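PDB 5TA0: glycoside Hydrolase from Bacteroides uniformis, which probably hydrolyses agarose in the gut symbiont's agarose pathway, here as a variant with neoagarooctaose bound. Local coordinates for residues 78-84 and 133-139; 320-326 and 364-370; 440-445 and 515-521; 33-37 and 423-427. All coordinates share one frame; numbering follows the deposited sequence. Where two conformers were deposited one is given.

Interaction 1 of 4, residues 78-84 and 133-139; sequences DVYVGRE and YSNLILC. With EDO (1,2-ethanediol), chain S.
Asp78, ahead of the strand, brings OD1 to the edge of the Tyr133 ring, in its plane and 3.5 Å from CE1, while a water joins OD1 to Tyr133 OH. Its other oxygen, OD2, is engaged by Arg45, and its positive phi closes the preceding helix in a Schellman motif. One residue past Val79, Tyr80 receives Tyr133 CD1 over one ring face, 3.7 Å from its own CE2, with the two planes inclined at 43°. Val81 then begins the parallel pairing: its N bonds to Tyr133 O, and its O accepts Asn135 N at 2.8 Å. A cis peptide leads into Gly82, where the register slips by one in a beta bulge; Gly82 O takes Ile137 N at 2.9 Å. Arg83, extended with CG anti to N (chi1 -179°), crosses Ile137, its CD 3.9 Å from CG2, and carries the guanidinium to Glu199, His52 and Asn202, beside a bound anhydrogalactose. Glu84 N bonds to Ile137 O, while its OE2 holds Met87 N. The pair fits between strands 50-51 and 197-199 of the barrel's parallel sheet, with helices 86-94 and 107-123 in the connection between its two strands.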
# COMPACT_ATOMS: atom_id res chain seq x y z
N ASP A 78 -17.18 8.80 5.11
CA ASP A 78 -16.98 8.40 3.70
C ASP A 78 -15.76 7.48 3.56
O ASP A 78 -14.75 7.81 2.93
CB ASP A 78 -16.88 9.60 2.76
CG ASP A 78 -17.02 9.23 1.31
OD1 ASP A 78 -17.99 8.53 0.99
OD2 ASP A 78 -16.24 9.68 0.48
N VAL A 79 -15.92 6.31 4.17
CA VAL A 79 -14.87 5.32 4.29
C VAL A 79 -15.28 4.05 3.56
O VAL A 79 -16.42 3.61 3.71
CB VAL A 79 -14.55 5.00 5.76
CG1 VAL A 79 -13.45 3.95 5.87
CG2 VAL A 79 -14.16 6.27 6.51
N TYR A 80 -14.35 3.46 2.81
CA TYR A 80 -14.66 2.33 1.94
C TYR A 80 -14.10 1.00 2.49
O TYR A 80 -13.27 0.98 3.40
CB TYR A 80 -14.15 2.64 0.51
CG TYR A 80 -14.90 3.84 -0.04
CD1 TYR A 80 -14.57 5.16 0.33
CD2 TYR A 80 -16.00 3.66 -0.87
CE1 TYR A 80 -15.35 6.23 -0.11
CE2 TYR A 80 -16.77 4.73 -1.31
CZ TYR A 80 -16.45 5.99 -0.92
OH TYR A 80 -17.24 7.06 -1.33
N VAL A 81 -14.59 -0.08 1.93
CA VAL A 81 -14.16 -1.44 2.28
C VAL A 81 -13.95 -2.20 0.97
O VAL A 81 -14.42 -1.74 -0.07
CB VAL A 81 -15.15 -2.15 3.22
CG1 VAL A 81 -15.27 -1.40 4.54
CG2 VAL A 81 -16.51 -2.30 2.58
N GLY A 82 -13.27 -3.35 0.96
CA GLY A 82 -12.64 -4.01 2.12
C GLY A 82 -11.98 -5.30 1.66
O GLY A 82 -11.69 -5.49 0.48
N ARG A 83 -11.72 -6.17 2.62
CA ARG A 83 -11.03 -7.44 2.37
C ARG A 83 -11.53 -8.44 3.37
O ARG A 83 -11.85 -8.07 4.51
CB ARG A 83 -9.50 -7.25 2.50
CG ARG A 83 -8.64 -8.49 2.25
CD ARG A 83 -7.21 -8.05 2.00
NE ARG A 83 -6.26 -9.12 1.68
CZ ARG A 83 -5.47 -9.75 2.55
NH1 ARG A 83 -4.55 -10.59 2.11
NH2 ARG A 83 -5.57 -9.53 3.84
N GLU A 84 -11.64 -9.71 2.96
CA GLU A 84 -12.17 -10.73 3.86
C GLU A 84 -11.67 -12.11 3.46
O GLU A 84 -11.78 -12.52 2.31
CB GLU A 84 -13.71 -10.71 3.89
CG GLU A 84 -14.34 -11.01 5.24
CD GLU A 84 -14.33 -12.47 5.64
OE1 GLU A 84 -14.08 -12.75 6.83
OE2 GLU A 84 -14.62 -13.34 4.81
N TYR A 133 -20.27 1.36 -1.00
CA TYR A 133 -18.99 1.60 -0.34
C TYR A 133 -18.01 0.41 -0.39
O TYR A 133 -16.93 0.49 0.16
CB TYR A 133 -19.23 1.98 1.13
CG TYR A 133 -19.97 3.28 1.33
CD1 TYR A 133 -19.29 4.48 1.36
CD2 TYR A 133 -21.35 3.29 1.52
CE1 TYR A 133 -19.95 5.69 1.55
CE2 TYR A 133 -22.03 4.49 1.73
CZ TYR A 133 -21.32 5.68 1.73
OH TYR A 133 -21.98 6.87 1.95
N SER A 134 -18.38 -0.67 -1.06
CA SER A 134 -17.65 -1.93 -0.98
C SER A 134 -17.12 -2.39 -2.32
O SER A 134 -17.87 -2.49 -3.31
CB SER A 134 -18.59 -2.98 -0.41
OG SER A 134 -17.92 -4.23 -0.25
N ASN A 135 -15.82 -2.66 -2.35
CA ASN A 135 -15.17 -3.32 -3.48
C ASN A 135 -14.26 -4.37 -2.86
O ASN A 135 -13.20 -4.06 -2.31
CB ASN A 135 -14.40 -2.32 -4.31
CG ASN A 135 -13.85 -2.90 -5.61
OD1 ASN A 135 -14.09 -4.06 -5.92
ND2 ASN A 135 -13.13 -2.11 -6.36
N LEU A 136 -14.71 -5.60 -2.84
CA LEU A 136 -14.06 -6.62 -2.03
C LEU A 136 -12.79 -7.17 -2.63
O LEU A 136 -12.75 -7.57 -3.80
CB LEU A 136 -15.02 -7.78 -1.74
CG LEU A 136 -14.53 -8.88 -0.80
CD1 LEU A 136 -14.37 -8.33 0.59
CD2 LEU A 136 -15.48 -10.07 -0.84
N ILE A 137 -11.76 -7.23 -1.78
CA ILE A 137 -10.59 -8.07 -2.02
C ILE A 137 -10.82 -9.40 -1.31
O ILE A 137 -10.93 -9.46 -0.10
CB ILE A 137 -9.28 -7.43 -1.46
CG1 ILE A 137 -9.11 -5.99 -1.97
CG2 ILE A 137 -8.08 -8.31 -1.79
CD1 ILE A 137 -8.01 -5.23 -1.27
N LEU A 138 -10.90 -10.46 -2.10
CA LEU A 138 -11.00 -11.82 -1.59
C LEU A 138 -9.60 -12.47 -1.60
O LEU A 138 -8.82 -12.24 -2.50
CB LEU A 138 -11.99 -12.61 -2.46
CG LEU A 138 -12.33 -14.03 -2.00
CD1 LEU A 138 -12.91 -14.08 -0.58
CD2 LEU A 138 -13.32 -14.69 -2.96
N CYS A 139 -9.30 -13.25 -0.56
CA CYS A 139 -8.04 -13.97 -0.47
C CYS A 139 -8.22 -15.18 0.40
O CYS A 139 -9.07 -15.19 1.32
CB CYS A 139 -6.97 -13.04 0.13
SG CYS A 139 -5.28 -13.67 0.15
C1 EDO S . -10.26 0.16 -6.33
O1 EDO S . -11.20 0.38 -7.40
C2 EDO S . -10.84 0.74 -5.06
O2 EDO S . -12.22 0.42 -4.89
O HOH W 1 -20.45 9.02 2.47

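Interaction 2 of 4, residues 320-326 and 364-370. With GAL (beta-D-galactopyranose), chain C; AAL (3,6-anhydro-alpha-L-galactopyranose), chain B.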
# COMPACT_ATOMS: atom_id res chain seq x y z
N PRO A 320 -0.51 -3.54 -12.46
CA PRO A 320 -1.13 -2.82 -11.34
C PRO A 320 -0.71 -3.45 -10.00
O PRO A 320 -0.65 -4.67 -9.90
CB PRO A 320 -2.63 -2.99 -11.57
CG PRO A 320 -2.78 -3.27 -13.03
CD PRO A 320 -1.53 -4.02 -13.43
N LEU A 321 -0.43 -2.60 -9.03
CA LEU A 321 0.07 -3.04 -7.72
C LEU A 321 -1.00 -2.81 -6.65
O LEU A 321 -1.54 -1.69 -6.53
CB LEU A 321 1.34 -2.30 -7.34
CG LEU A 321 2.01 -2.69 -6.01
CD1 LEU A 321 2.53 -4.12 -6.05
CD2 LEU A 321 3.14 -1.73 -5.67
N MET A 322 -1.27 -3.85 -5.87
CA MET A 322 -2.11 -3.79 -4.71
C MET A 322 -1.25 -3.89 -3.46
O MET A 322 -0.31 -4.68 -3.41
CB MET A 322 -3.07 -4.97 -4.74
CG MET A 322 -3.84 -5.20 -3.45
SD MET A 322 -5.01 -6.57 -3.53
CE MET A 322 -6.21 -5.89 -4.66
N ILE A 323 -1.58 -3.10 -2.45
CA ILE A 323 -0.97 -3.22 -1.12
C ILE A 323 -2.11 -3.57 -0.17
O ILE A 323 -2.80 -2.71 0.36
CB ILE A 323 -0.16 -1.98 -0.70
CG1 ILE A 323 0.85 -1.58 -1.80
CG2 ILE A 323 0.63 -2.27 0.56
CD1 ILE A 323 0.34 -0.51 -2.72
N SER A 324 -2.36 -4.88 0.03
CA SER A 324 -3.59 -5.27 0.70
C SER A 324 -3.54 -5.21 2.23
O SER A 324 -4.57 -5.35 2.87
CB SER A 324 -4.06 -6.64 0.25
OG SER A 324 -3.07 -7.62 0.39
N GLN A 325 -2.34 -5.03 2.77
CA GLN A 325 -2.12 -4.71 4.20
C GLN A 325 -0.91 -3.81 4.31
O GLN A 325 0.14 -4.16 3.77
CB GLN A 325 -1.82 -5.95 5.04
CG GLN A 325 -2.96 -6.95 5.19
CD GLN A 325 -2.57 -8.20 5.97
OE1 GLN A 325 -1.62 -8.18 6.81
NE2 GLN A 325 -3.28 -9.27 5.73
N TYR A 326 -1.03 -2.70 5.02
CA TYR A 326 0.13 -1.86 5.31
C TYR A 326 -0.08 -1.08 6.59
O TYR A 326 -1.21 -0.88 7.02
CB TYR A 326 0.45 -0.91 4.16
CG TYR A 326 -0.44 0.29 3.95
CD1 TYR A 326 -0.12 1.52 4.51
CD2 TYR A 326 -1.56 0.23 3.11
CE1 TYR A 326 -0.88 2.65 4.28
CE2 TYR A 326 -2.35 1.36 2.89
CZ TYR A 326 -1.99 2.57 3.44
OH TYR A 326 -2.70 3.74 3.22
N ILE A 364 -1.15 1.89 -8.94
CA ILE A 364 -1.65 1.26 -7.72
C ILE A 364 -3.15 1.07 -7.85
O ILE A 364 -3.88 2.02 -8.11
CB ILE A 364 -1.27 2.06 -6.45
CG1 ILE A 364 0.24 1.87 -6.25
CG2 ILE A 364 -2.11 1.62 -5.24
CD1 ILE A 364 0.84 2.46 -5.04
N CYS A 365 -3.59 -0.18 -7.75
CA CYS A 365 -5.02 -0.46 -7.92
C CYS A 365 -5.79 -0.42 -6.62
O CYS A 365 -7.02 -0.35 -6.62
CB CYS A 365 -5.25 -1.79 -8.65
SG CYS A 365 -4.59 -3.27 -7.86
N TYR A 366 -5.10 -0.52 -5.48
CA TYR A 366 -5.76 -0.58 -4.16
C TYR A 366 -4.68 -0.55 -3.10
O TYR A 366 -3.67 -1.25 -3.25
CB TYR A 366 -6.52 -1.92 -4.03
CG TYR A 366 -7.90 -1.90 -3.41
CD1 TYR A 366 -8.88 -2.75 -3.89
CD2 TYR A 366 -8.22 -1.08 -2.35
CE1 TYR A 366 -10.13 -2.79 -3.33
CE2 TYR A 366 -9.48 -1.09 -1.78
CZ TYR A 366 -10.43 -1.96 -2.25
OH TYR A 366 -11.67 -1.97 -1.63
N ALA A 367 -4.85 0.23 -2.05
CA ALA A 367 -3.93 0.22 -0.92
C ALA A 367 -4.79 0.26 0.33
O ALA A 367 -5.63 1.18 0.46
CB ALA A 367 -2.98 1.40 -0.97
N MET A 368 -4.64 -0.71 1.23
CA MET A 368 -5.56 -0.87 2.36
C MET A 368 -4.81 -0.89 3.68
O MET A 368 -4.09 -1.85 3.98
CB MET A 368 -6.36 -2.16 2.19
CG MET A 368 -7.48 -2.41 3.19
SD MET A 368 -8.63 -3.68 2.64
CE MET A 368 -9.49 -2.78 1.35
N PRO A 369 -4.98 0.18 4.48
CA PRO A 369 -4.37 0.14 5.81
C PRO A 369 -4.86 -1.06 6.60
O PRO A 369 -6.06 -1.40 6.54
CB PRO A 369 -4.86 1.42 6.46
CG PRO A 369 -5.30 2.31 5.37
CD PRO A 369 -5.75 1.42 4.25
N PHE A 370 -3.97 -1.74 7.32
CA PHE A 370 -4.37 -2.89 8.11
C PHE A 370 -4.97 -2.43 9.43
O PHE A 370 -4.30 -2.26 10.44
CB PHE A 370 -3.28 -3.93 8.30
CG PHE A 370 -3.83 -5.19 8.90
CD1 PHE A 370 -4.85 -5.89 8.26
CD2 PHE A 370 -3.40 -5.62 10.15
CE1 PHE A 370 -5.39 -7.03 8.82
CE2 PHE A 370 -3.93 -6.78 10.70
CZ PHE A 370 -4.94 -7.48 10.04
C1 GAL C . 0.06 -10.94 10.20
C2 GAL C . -0.98 -11.44 9.22
C3 GAL C . -2.40 -10.99 9.53
C4 GAL C . -2.69 -10.89 11.02
C5 GAL C . -1.58 -10.22 11.79
C6 GAL C . -1.79 -10.13 13.31
O2 GAL C . -0.67 -10.96 7.92
O3 GAL C . -3.21 -12.02 8.94
O4 GAL C . -2.87 -12.23 11.52
O5 GAL C . -0.41 -11.01 11.55
O6 GAL C . -2.93 -9.33 13.68
C1 AAL B . -4.45 -11.56 8.40
C2 AAL B . -4.98 -12.62 7.41
C3 AAL B . -6.50 -12.66 7.38
C4 AAL B . -7.03 -12.79 8.79
C5 AAL B . -6.72 -11.42 9.31
C6 AAL B . -7.15 -10.56 8.17
O2 AAL B . -4.53 -13.93 7.77
O3 AAL B . -6.97 -11.36 7.00
O4 AAL B . -8.46 -12.97 8.74
O5 AAL B . -5.31 -11.25 9.50
O HOH W 2 -5.38 -4.20 5.22
O HOH W 3 -4.64 3.57 1.41
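Strands 321-324 and 366-369 run parallel, 12° apart, with axes approaching to 4.7 Å, and they form the two strands of a beta-alpha-beta unit, joined through helix 340-358, in the alpha/beta barrel. Ile323 is bonded through both its backbone N (to Tyr366 O) and its backbone O (from Met368 N), each at 2.9 Å. On its side of the sheet, Ile323 CD1 abuts Ile364 CD1 at 3.8 Å, both residues also touching Phe357 of the helix; on the other, Met322 lies alongside Tyr366, CE against CB at 4.0 Å, and Tyr366 OH reaches across to Asn135 O. Ser324 OG is bonded to Glu199 and His281. Tyr326 has its CG between the backbone N and carbonyl carbon (chi1 74°), which lays the ring along Pro369: CA sits over one face in a CH-pi contact, and a water links Tyr326 OH to Ala367 O. At the sugar-binding end, Gln325, probably the engineered glutamine of this variant, rests its amide over the Phe370 ring, the planes 23° apart and CG 3.8 Å from CD1. The backbone of Phe370 is tied to the neighbouring strand by N to Tyr326 O at 2.9 Å. The far end of the ring meets the glycan, where Phe370 CZ lies 3.8 Å from O5 of an anhydrogalactose.

Interaction 3 of 4, residues 440-445 and 515-521. With GOL (glycerol), chain Y.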
# COMPACT_ATOMS: atom_id res chain seq x y z
N VAL A 440 -8.10 19.74 -5.31
CA VAL A 440 -9.06 20.86 -5.42
C VAL A 440 -10.45 20.32 -5.74
O VAL A 440 -10.66 19.68 -6.77
CB VAL A 440 -8.64 21.79 -6.57
CG1 VAL A 440 -9.71 22.87 -6.79
CG2 VAL A 440 -7.28 22.44 -6.30
N ASP A 441 -11.38 20.54 -4.83
CA ASP A 441 -12.76 20.14 -4.98
C ASP A 441 -13.64 21.38 -4.99
O ASP A 441 -14.13 21.80 -3.94
CB ASP A 441 -13.20 19.23 -3.84
CG ASP A 441 -14.65 18.75 -4.00
OD1 ASP A 441 -15.10 18.57 -5.14
OD2 ASP A 441 -15.30 18.50 -2.98
N GLY A 442 -13.81 21.95 -6.17
CA GLY A 442 -14.64 23.17 -6.31
C GLY A 442 -14.05 24.35 -5.58
O GLY A 442 -13.01 24.85 -5.96
N LYS A 443 -14.72 24.76 -4.50
CA LYS A 443 -14.29 25.87 -3.65
C LYS A 443 -13.28 25.46 -2.57
O LYS A 443 -12.69 26.31 -1.91
CB LYS A 443 -15.52 26.50 -2.95
CG LYS A 443 -16.62 26.90 -3.93
CD LYS A 443 -17.75 27.68 -3.29
CE LYS A 443 -18.79 28.02 -4.35
NZ LYS A 443 -19.77 29.05 -3.90
N ASN A 444 -13.12 24.15 -2.39
CA ASN A 444 -12.26 23.61 -1.34
C ASN A 444 -10.95 23.08 -1.87
O ASN A 444 -10.93 22.41 -2.91
CB ASN A 444 -12.97 22.49 -0.60
CG ASN A 444 -14.14 22.99 0.21
OD1 ASN A 444 -13.97 23.87 1.05
ND2 ASN A 444 -15.31 22.46 -0.05
N VAL A 445 -9.87 23.39 -1.17
CA VAL A 445 -8.54 22.87 -1.51
C VAL A 445 -7.95 22.20 -0.29
O VAL A 445 -7.94 22.80 0.78
CB VAL A 445 -7.59 23.98 -1.99
CG1 VAL A 445 -6.26 23.39 -2.47
CG2 VAL A 445 -8.25 24.77 -3.11
N PHE A 515 -12.68 28.79 -0.50
CA PHE A 515 -12.74 30.02 -1.29
C PHE A 515 -14.18 30.44 -1.57
O PHE A 515 -15.10 29.64 -1.54
CB PHE A 515 -11.97 29.82 -2.60
CG PHE A 515 -10.49 29.74 -2.41
CD1 PHE A 515 -9.69 30.86 -2.48
CD2 PHE A 515 -9.88 28.51 -2.15
CE1 PHE A 515 -8.32 30.78 -2.31
CE2 PHE A 515 -8.51 28.42 -1.98
CZ PHE A 515 -7.71 29.55 -2.04
N ASP A 516 -14.35 31.74 -1.84
CA ASP A 516 -15.65 32.32 -2.19
C ASP A 516 -16.29 31.60 -3.41
O ASP A 516 -17.48 31.34 -3.45
CB ASP A 516 -15.49 33.81 -2.62
CG ASP A 516 -14.98 34.75 -1.52
OD1 ASP A 516 -15.55 34.76 -0.43
OD2 ASP A 516 -14.03 35.56 -1.78
N ARG A 517 -15.46 31.34 -4.41
CA ARG A 517 -15.92 30.70 -5.65
C ARG A 517 -15.00 29.55 -6.02
O ARG A 517 -13.91 29.41 -5.44
CB ARG A 517 -15.99 31.73 -6.77
CG ARG A 517 -17.07 32.79 -6.54
CD ARG A 517 -17.24 33.68 -7.75
NE ARG A 517 -17.89 32.98 -8.86
CZ ARG A 517 -17.86 33.36 -10.13
NH1 ARG A 517 -17.18 34.44 -10.52
NH2 ARG A 517 -18.48 32.63 -11.05
N LYS A 518 -15.42 28.76 -7.00
CA LYS A 518 -14.62 27.59 -7.40
C LYS A 518 -13.24 28.01 -7.89
O LYS A 518 -13.07 29.00 -8.58
CB LYS A 518 -15.35 26.77 -8.45
CG LYS A 518 -16.60 26.09 -7.92
CD LYS A 518 -17.16 25.08 -8.91
CE LYS A 518 -18.19 24.17 -8.26
NZ LYS A 518 -18.65 23.11 -9.20
N VAL A 519 -12.22 27.24 -7.51
CA VAL A 519 -10.85 27.49 -7.91
C VAL A 519 -10.67 27.13 -9.39
O VAL A 519 -11.08 26.06 -9.80
CB VAL A 519 -9.88 26.64 -7.03
CG1 VAL A 519 -8.45 26.67 -7.56
CG2 VAL A 519 -9.95 27.15 -5.60
N LYS A 520 -10.02 28.02 -10.13
CA LYS A 520 -9.80 27.83 -11.57
C LYS A 520 -8.48 27.10 -11.79
O LYS A 520 -7.42 27.57 -11.39
CB LYS A 520 -9.77 29.19 -12.28
N ILE A 521 -8.56 25.95 -12.46
CA ILE A 521 -7.38 25.16 -12.80
C ILE A 521 -7.17 25.37 -14.29
O ILE A 521 -8.00 24.92 -15.07
CB ILE A 521 -7.57 23.67 -12.44
CG1 ILE A 521 -7.83 23.53 -10.92
CG2 ILE A 521 -6.34 22.86 -12.86
CD1 ILE A 521 -8.07 22.11 -10.43
C1 GOL Y . -19.27 28.86 -8.33
O1 GOL Y . -18.03 29.32 -8.86
C2 GOL Y . -20.18 30.03 -7.99
O2 GOL Y . -21.14 29.64 -7.00
C3 GOL Y . -20.96 30.46 -9.22
O3 GOL Y . -21.77 31.59 -8.88
O HOH W 4 -12.57 23.98 -8.73
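A beta hairpin of the porphyranase-type beta-sandwich domain, strands 434-441 and 444-451, presents its turn to the irregular segment 515-521. The turn, type II' from Asp441 to Asn444, is closed by Asn444 N donating to Asp441 O at 3.0 Å, with the return bond from Asp441 N to Asn444 O at 2.7 Å. Gly442, at its second position, offers its carbonyl to segment 515-521: O accepts Val519 N at 3.0 Å, the donor standing 42° out of the carbonyl plane, and also a water that bridges to Val519 O. Lys443 O takes Phe515 N at 2.9 Å and lies at the edge of the Phe515 ring. The Lys443 side chain, extended beyond CG, runs beside the opposing backbone, with CG 3.7 Å from Arg517 C and NZ making a weak bond to Asp516 O; a glycerol, probably from crystallisation, also meets NZ weakly. Beneath the turn the contact is apolar. Val445 CG2 touches both Phe515 CE2 and Val519 CG2, each at 3.8 Å, whereas Val440 CB meets Ile521 CD1 tip to tip at 3.9 Å. A two-residue turn of type II' with glycine leading is a classic way to close a tight beta hairpin, here at one end of a sandwich sheet.

Interaction 4 of 4, residues 33-37 and 423-427. With SO4 (sulfate ion), chain D.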
# COMPACT_ATOMS: atom_id res chain seq x y z
N VAL A 33 -2.54 24.50 -11.19
CA VAL A 33 -1.76 23.58 -12.03
C VAL A 33 -2.16 22.14 -11.73
O VAL A 33 -1.78 21.62 -10.67
CB VAL A 33 -0.24 23.77 -11.83
CG1 VAL A 33 0.56 22.86 -12.75
CG2 VAL A 33 0.14 25.24 -12.02
N LYS A 34 -2.91 21.54 -12.63
CA LYS A 34 -3.29 20.13 -12.49
C LYS A 34 -2.05 19.25 -12.53
O LYS A 34 -1.16 19.46 -13.34
CB LYS A 34 -4.23 19.74 -13.62
CG LYS A 34 -4.86 18.36 -13.48
CD LYS A 34 -6.02 18.18 -14.45
CE LYS A 34 -5.61 18.23 -15.90
NZ LYS A 34 -6.83 18.28 -16.76
N HIS A 35 -1.99 18.25 -11.65
CA HIS A 35 -0.93 17.21 -11.71
C HIS A 35 -1.55 15.94 -12.27
O HIS A 35 -2.29 15.25 -11.57
CB HIS A 35 -0.35 16.99 -10.32
CG HIS A 35 0.80 16.02 -10.27
ND1 HIS A 35 1.65 15.95 -9.19
CD2 HIS A 35 1.26 15.09 -11.16
CE1 HIS A 35 2.56 15.02 -9.40
NE2 HIS A 35 2.34 14.48 -10.58
N LYS A 36 -1.26 15.66 -13.53
CA LYS A 36 -1.77 14.48 -14.24
C LYS A 36 -0.70 13.40 -14.22
O LYS A 36 0.49 13.69 -14.40
CB LYS A 36 -2.11 14.84 -15.69
CG LYS A 36 -2.79 13.72 -16.46
CD LYS A 36 -3.44 14.21 -17.75
CE LYS A 36 -2.40 14.79 -18.69
NZ LYS A 36 -3.03 15.04 -20.01
N LEU A 37 -1.12 12.16 -14.02
CA LEU A 37 -0.21 11.01 -14.03
C LEU A 37 -0.93 9.89 -14.72
O LEU A 37 -1.92 9.38 -14.22
CB LEU A 37 0.17 10.66 -12.59
CG LEU A 37 1.09 9.46 -12.37
CD1 LEU A 37 2.42 9.57 -13.11
CD2 LEU A 37 1.33 9.23 -10.89
N THR A 423 -9.41 17.32 -7.79
CA THR A 423 -8.41 17.26 -8.85
C THR A 423 -7.04 17.56 -8.24
O THR A 423 -6.87 18.56 -7.51
CB THR A 423 -8.73 18.30 -9.94
OG1 THR A 423 -9.99 17.96 -10.54
CG2 THR A 423 -7.65 18.37 -10.98
N ARG A 424 -6.07 16.69 -8.51
CA ARG A 424 -4.74 16.86 -7.98
C ARG A 424 -4.07 18.08 -8.60
O ARG A 424 -4.15 18.27 -9.82
CB ARG A 424 -3.89 15.63 -8.27
CG ARG A 424 -2.60 15.53 -7.46
CD ARG A 424 -1.88 14.24 -7.79
NE ARG A 424 -0.65 14.08 -7.03
CZ ARG A 424 0.37 13.32 -7.40
NH1 ARG A 424 0.33 12.63 -8.54
NH2 ARG A 424 1.46 13.27 -6.65
N VAL A 425 -3.37 18.85 -7.77
CA VAL A 425 -2.64 20.01 -8.23
C VAL A 425 -1.21 19.95 -7.74
O VAL A 425 -0.88 19.25 -6.76
CB VAL A 425 -3.33 21.36 -7.86
CG1 VAL A 425 -4.64 21.48 -8.60
CG2 VAL A 425 -3.52 21.49 -6.34
N GLU A 426 -0.35 20.70 -8.41
CA GLU A 426 1.07 20.66 -8.11
C GLU A 426 1.44 21.23 -6.74
O GLU A 426 0.98 22.31 -6.37
CB GLU A 426 1.85 21.41 -9.17
CG GLU A 426 3.34 21.20 -8.98
CD GLU A 426 4.22 22.23 -9.61
OE1 GLU A 426 3.76 23.30 -10.06
OE2 GLU A 426 5.43 21.92 -9.64
N THR A 427 2.31 20.51 -6.05
CA THR A 427 2.96 21.00 -4.84
C THR A 427 4.45 20.74 -4.96
O THR A 427 4.87 19.82 -5.64
CB THR A 427 2.45 20.31 -3.56
OG1 THR A 427 2.66 18.89 -3.65
CG2 THR A 427 0.99 20.62 -3.34
S SO4 D . -5.00 18.36 -20.13
O1 SO4 D . -6.00 18.89 -21.07
O2 SO4 D . -3.69 18.99 -20.38
O3 SO4 D . -5.39 18.77 -18.78
O4 SO4 D . -4.98 16.93 -20.33
O HOH W 5 -2.08 12.57 -10.57
O HOH W 6 2.73 17.59 -7.25
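His35 and Arg424 lie flat on one another, ring and guanidinium centres 3.6 Å apart and planes at 14°, with Arg424 NH1 over the middle of the imidazole. Both side chains leave their strands the same way: Arg424 is extended from CG to NE, and His35 places CG anti to N (chi1 -176°), which brings the two flat groups side by side. One backbone bond joins the roots of the stacked residues, His35 N to Arg424 O at 2.8 Å; a second, Glu426 N to Val33 O, also at 2.8 Å, flanks the antiparallel non-hydrogen-bonded pair Lys34 and Val425. Next to this, Lys34 CG packs on Thr423 CG2 at 3.7 Å. A water ties Arg424 NH1 to His35 O, and another connects His35 ND1 with Thr427 N. Further out, Asp437, in a salt bridge with Arg424 NE, probably offsets the arginine's charge, and Glu527 hydrogen-bonds His35 NE2. A sulfate, probably from the crystallisation liquor, sits beside Lys34 and Lys36, though its detailed placement is doubtful. The chain turns a corner at Val33 and passes from the sheet of 25-30 and 423-429 into that of 34-37 and 523-538, so the two strands meet at 107° with a single antiparallel bridge, as where a chain passes from one beta sheet to the next.

Interactions 1 and 2 share the eight-stranded parallel sheet of the barrel. Their centres are 11 Å apart, and they touch across its interior; each contributes residues to the glycan pocket. Interactions 3 and 4, 14 Å apart, belong to the beta-rich part, where strands 423-429 and 434-441 are neighbours in one sheet. The two groups are separate, with centres 22 to 30 Å apart. Along the chain, residues 33-37 come first, then interactions 1 and 2 in turn, and 423-427 closes a loop that encloses both before interaction 3 follows. Interaction 4 therefore ties the chain's beginning to the beta structure after the barrel.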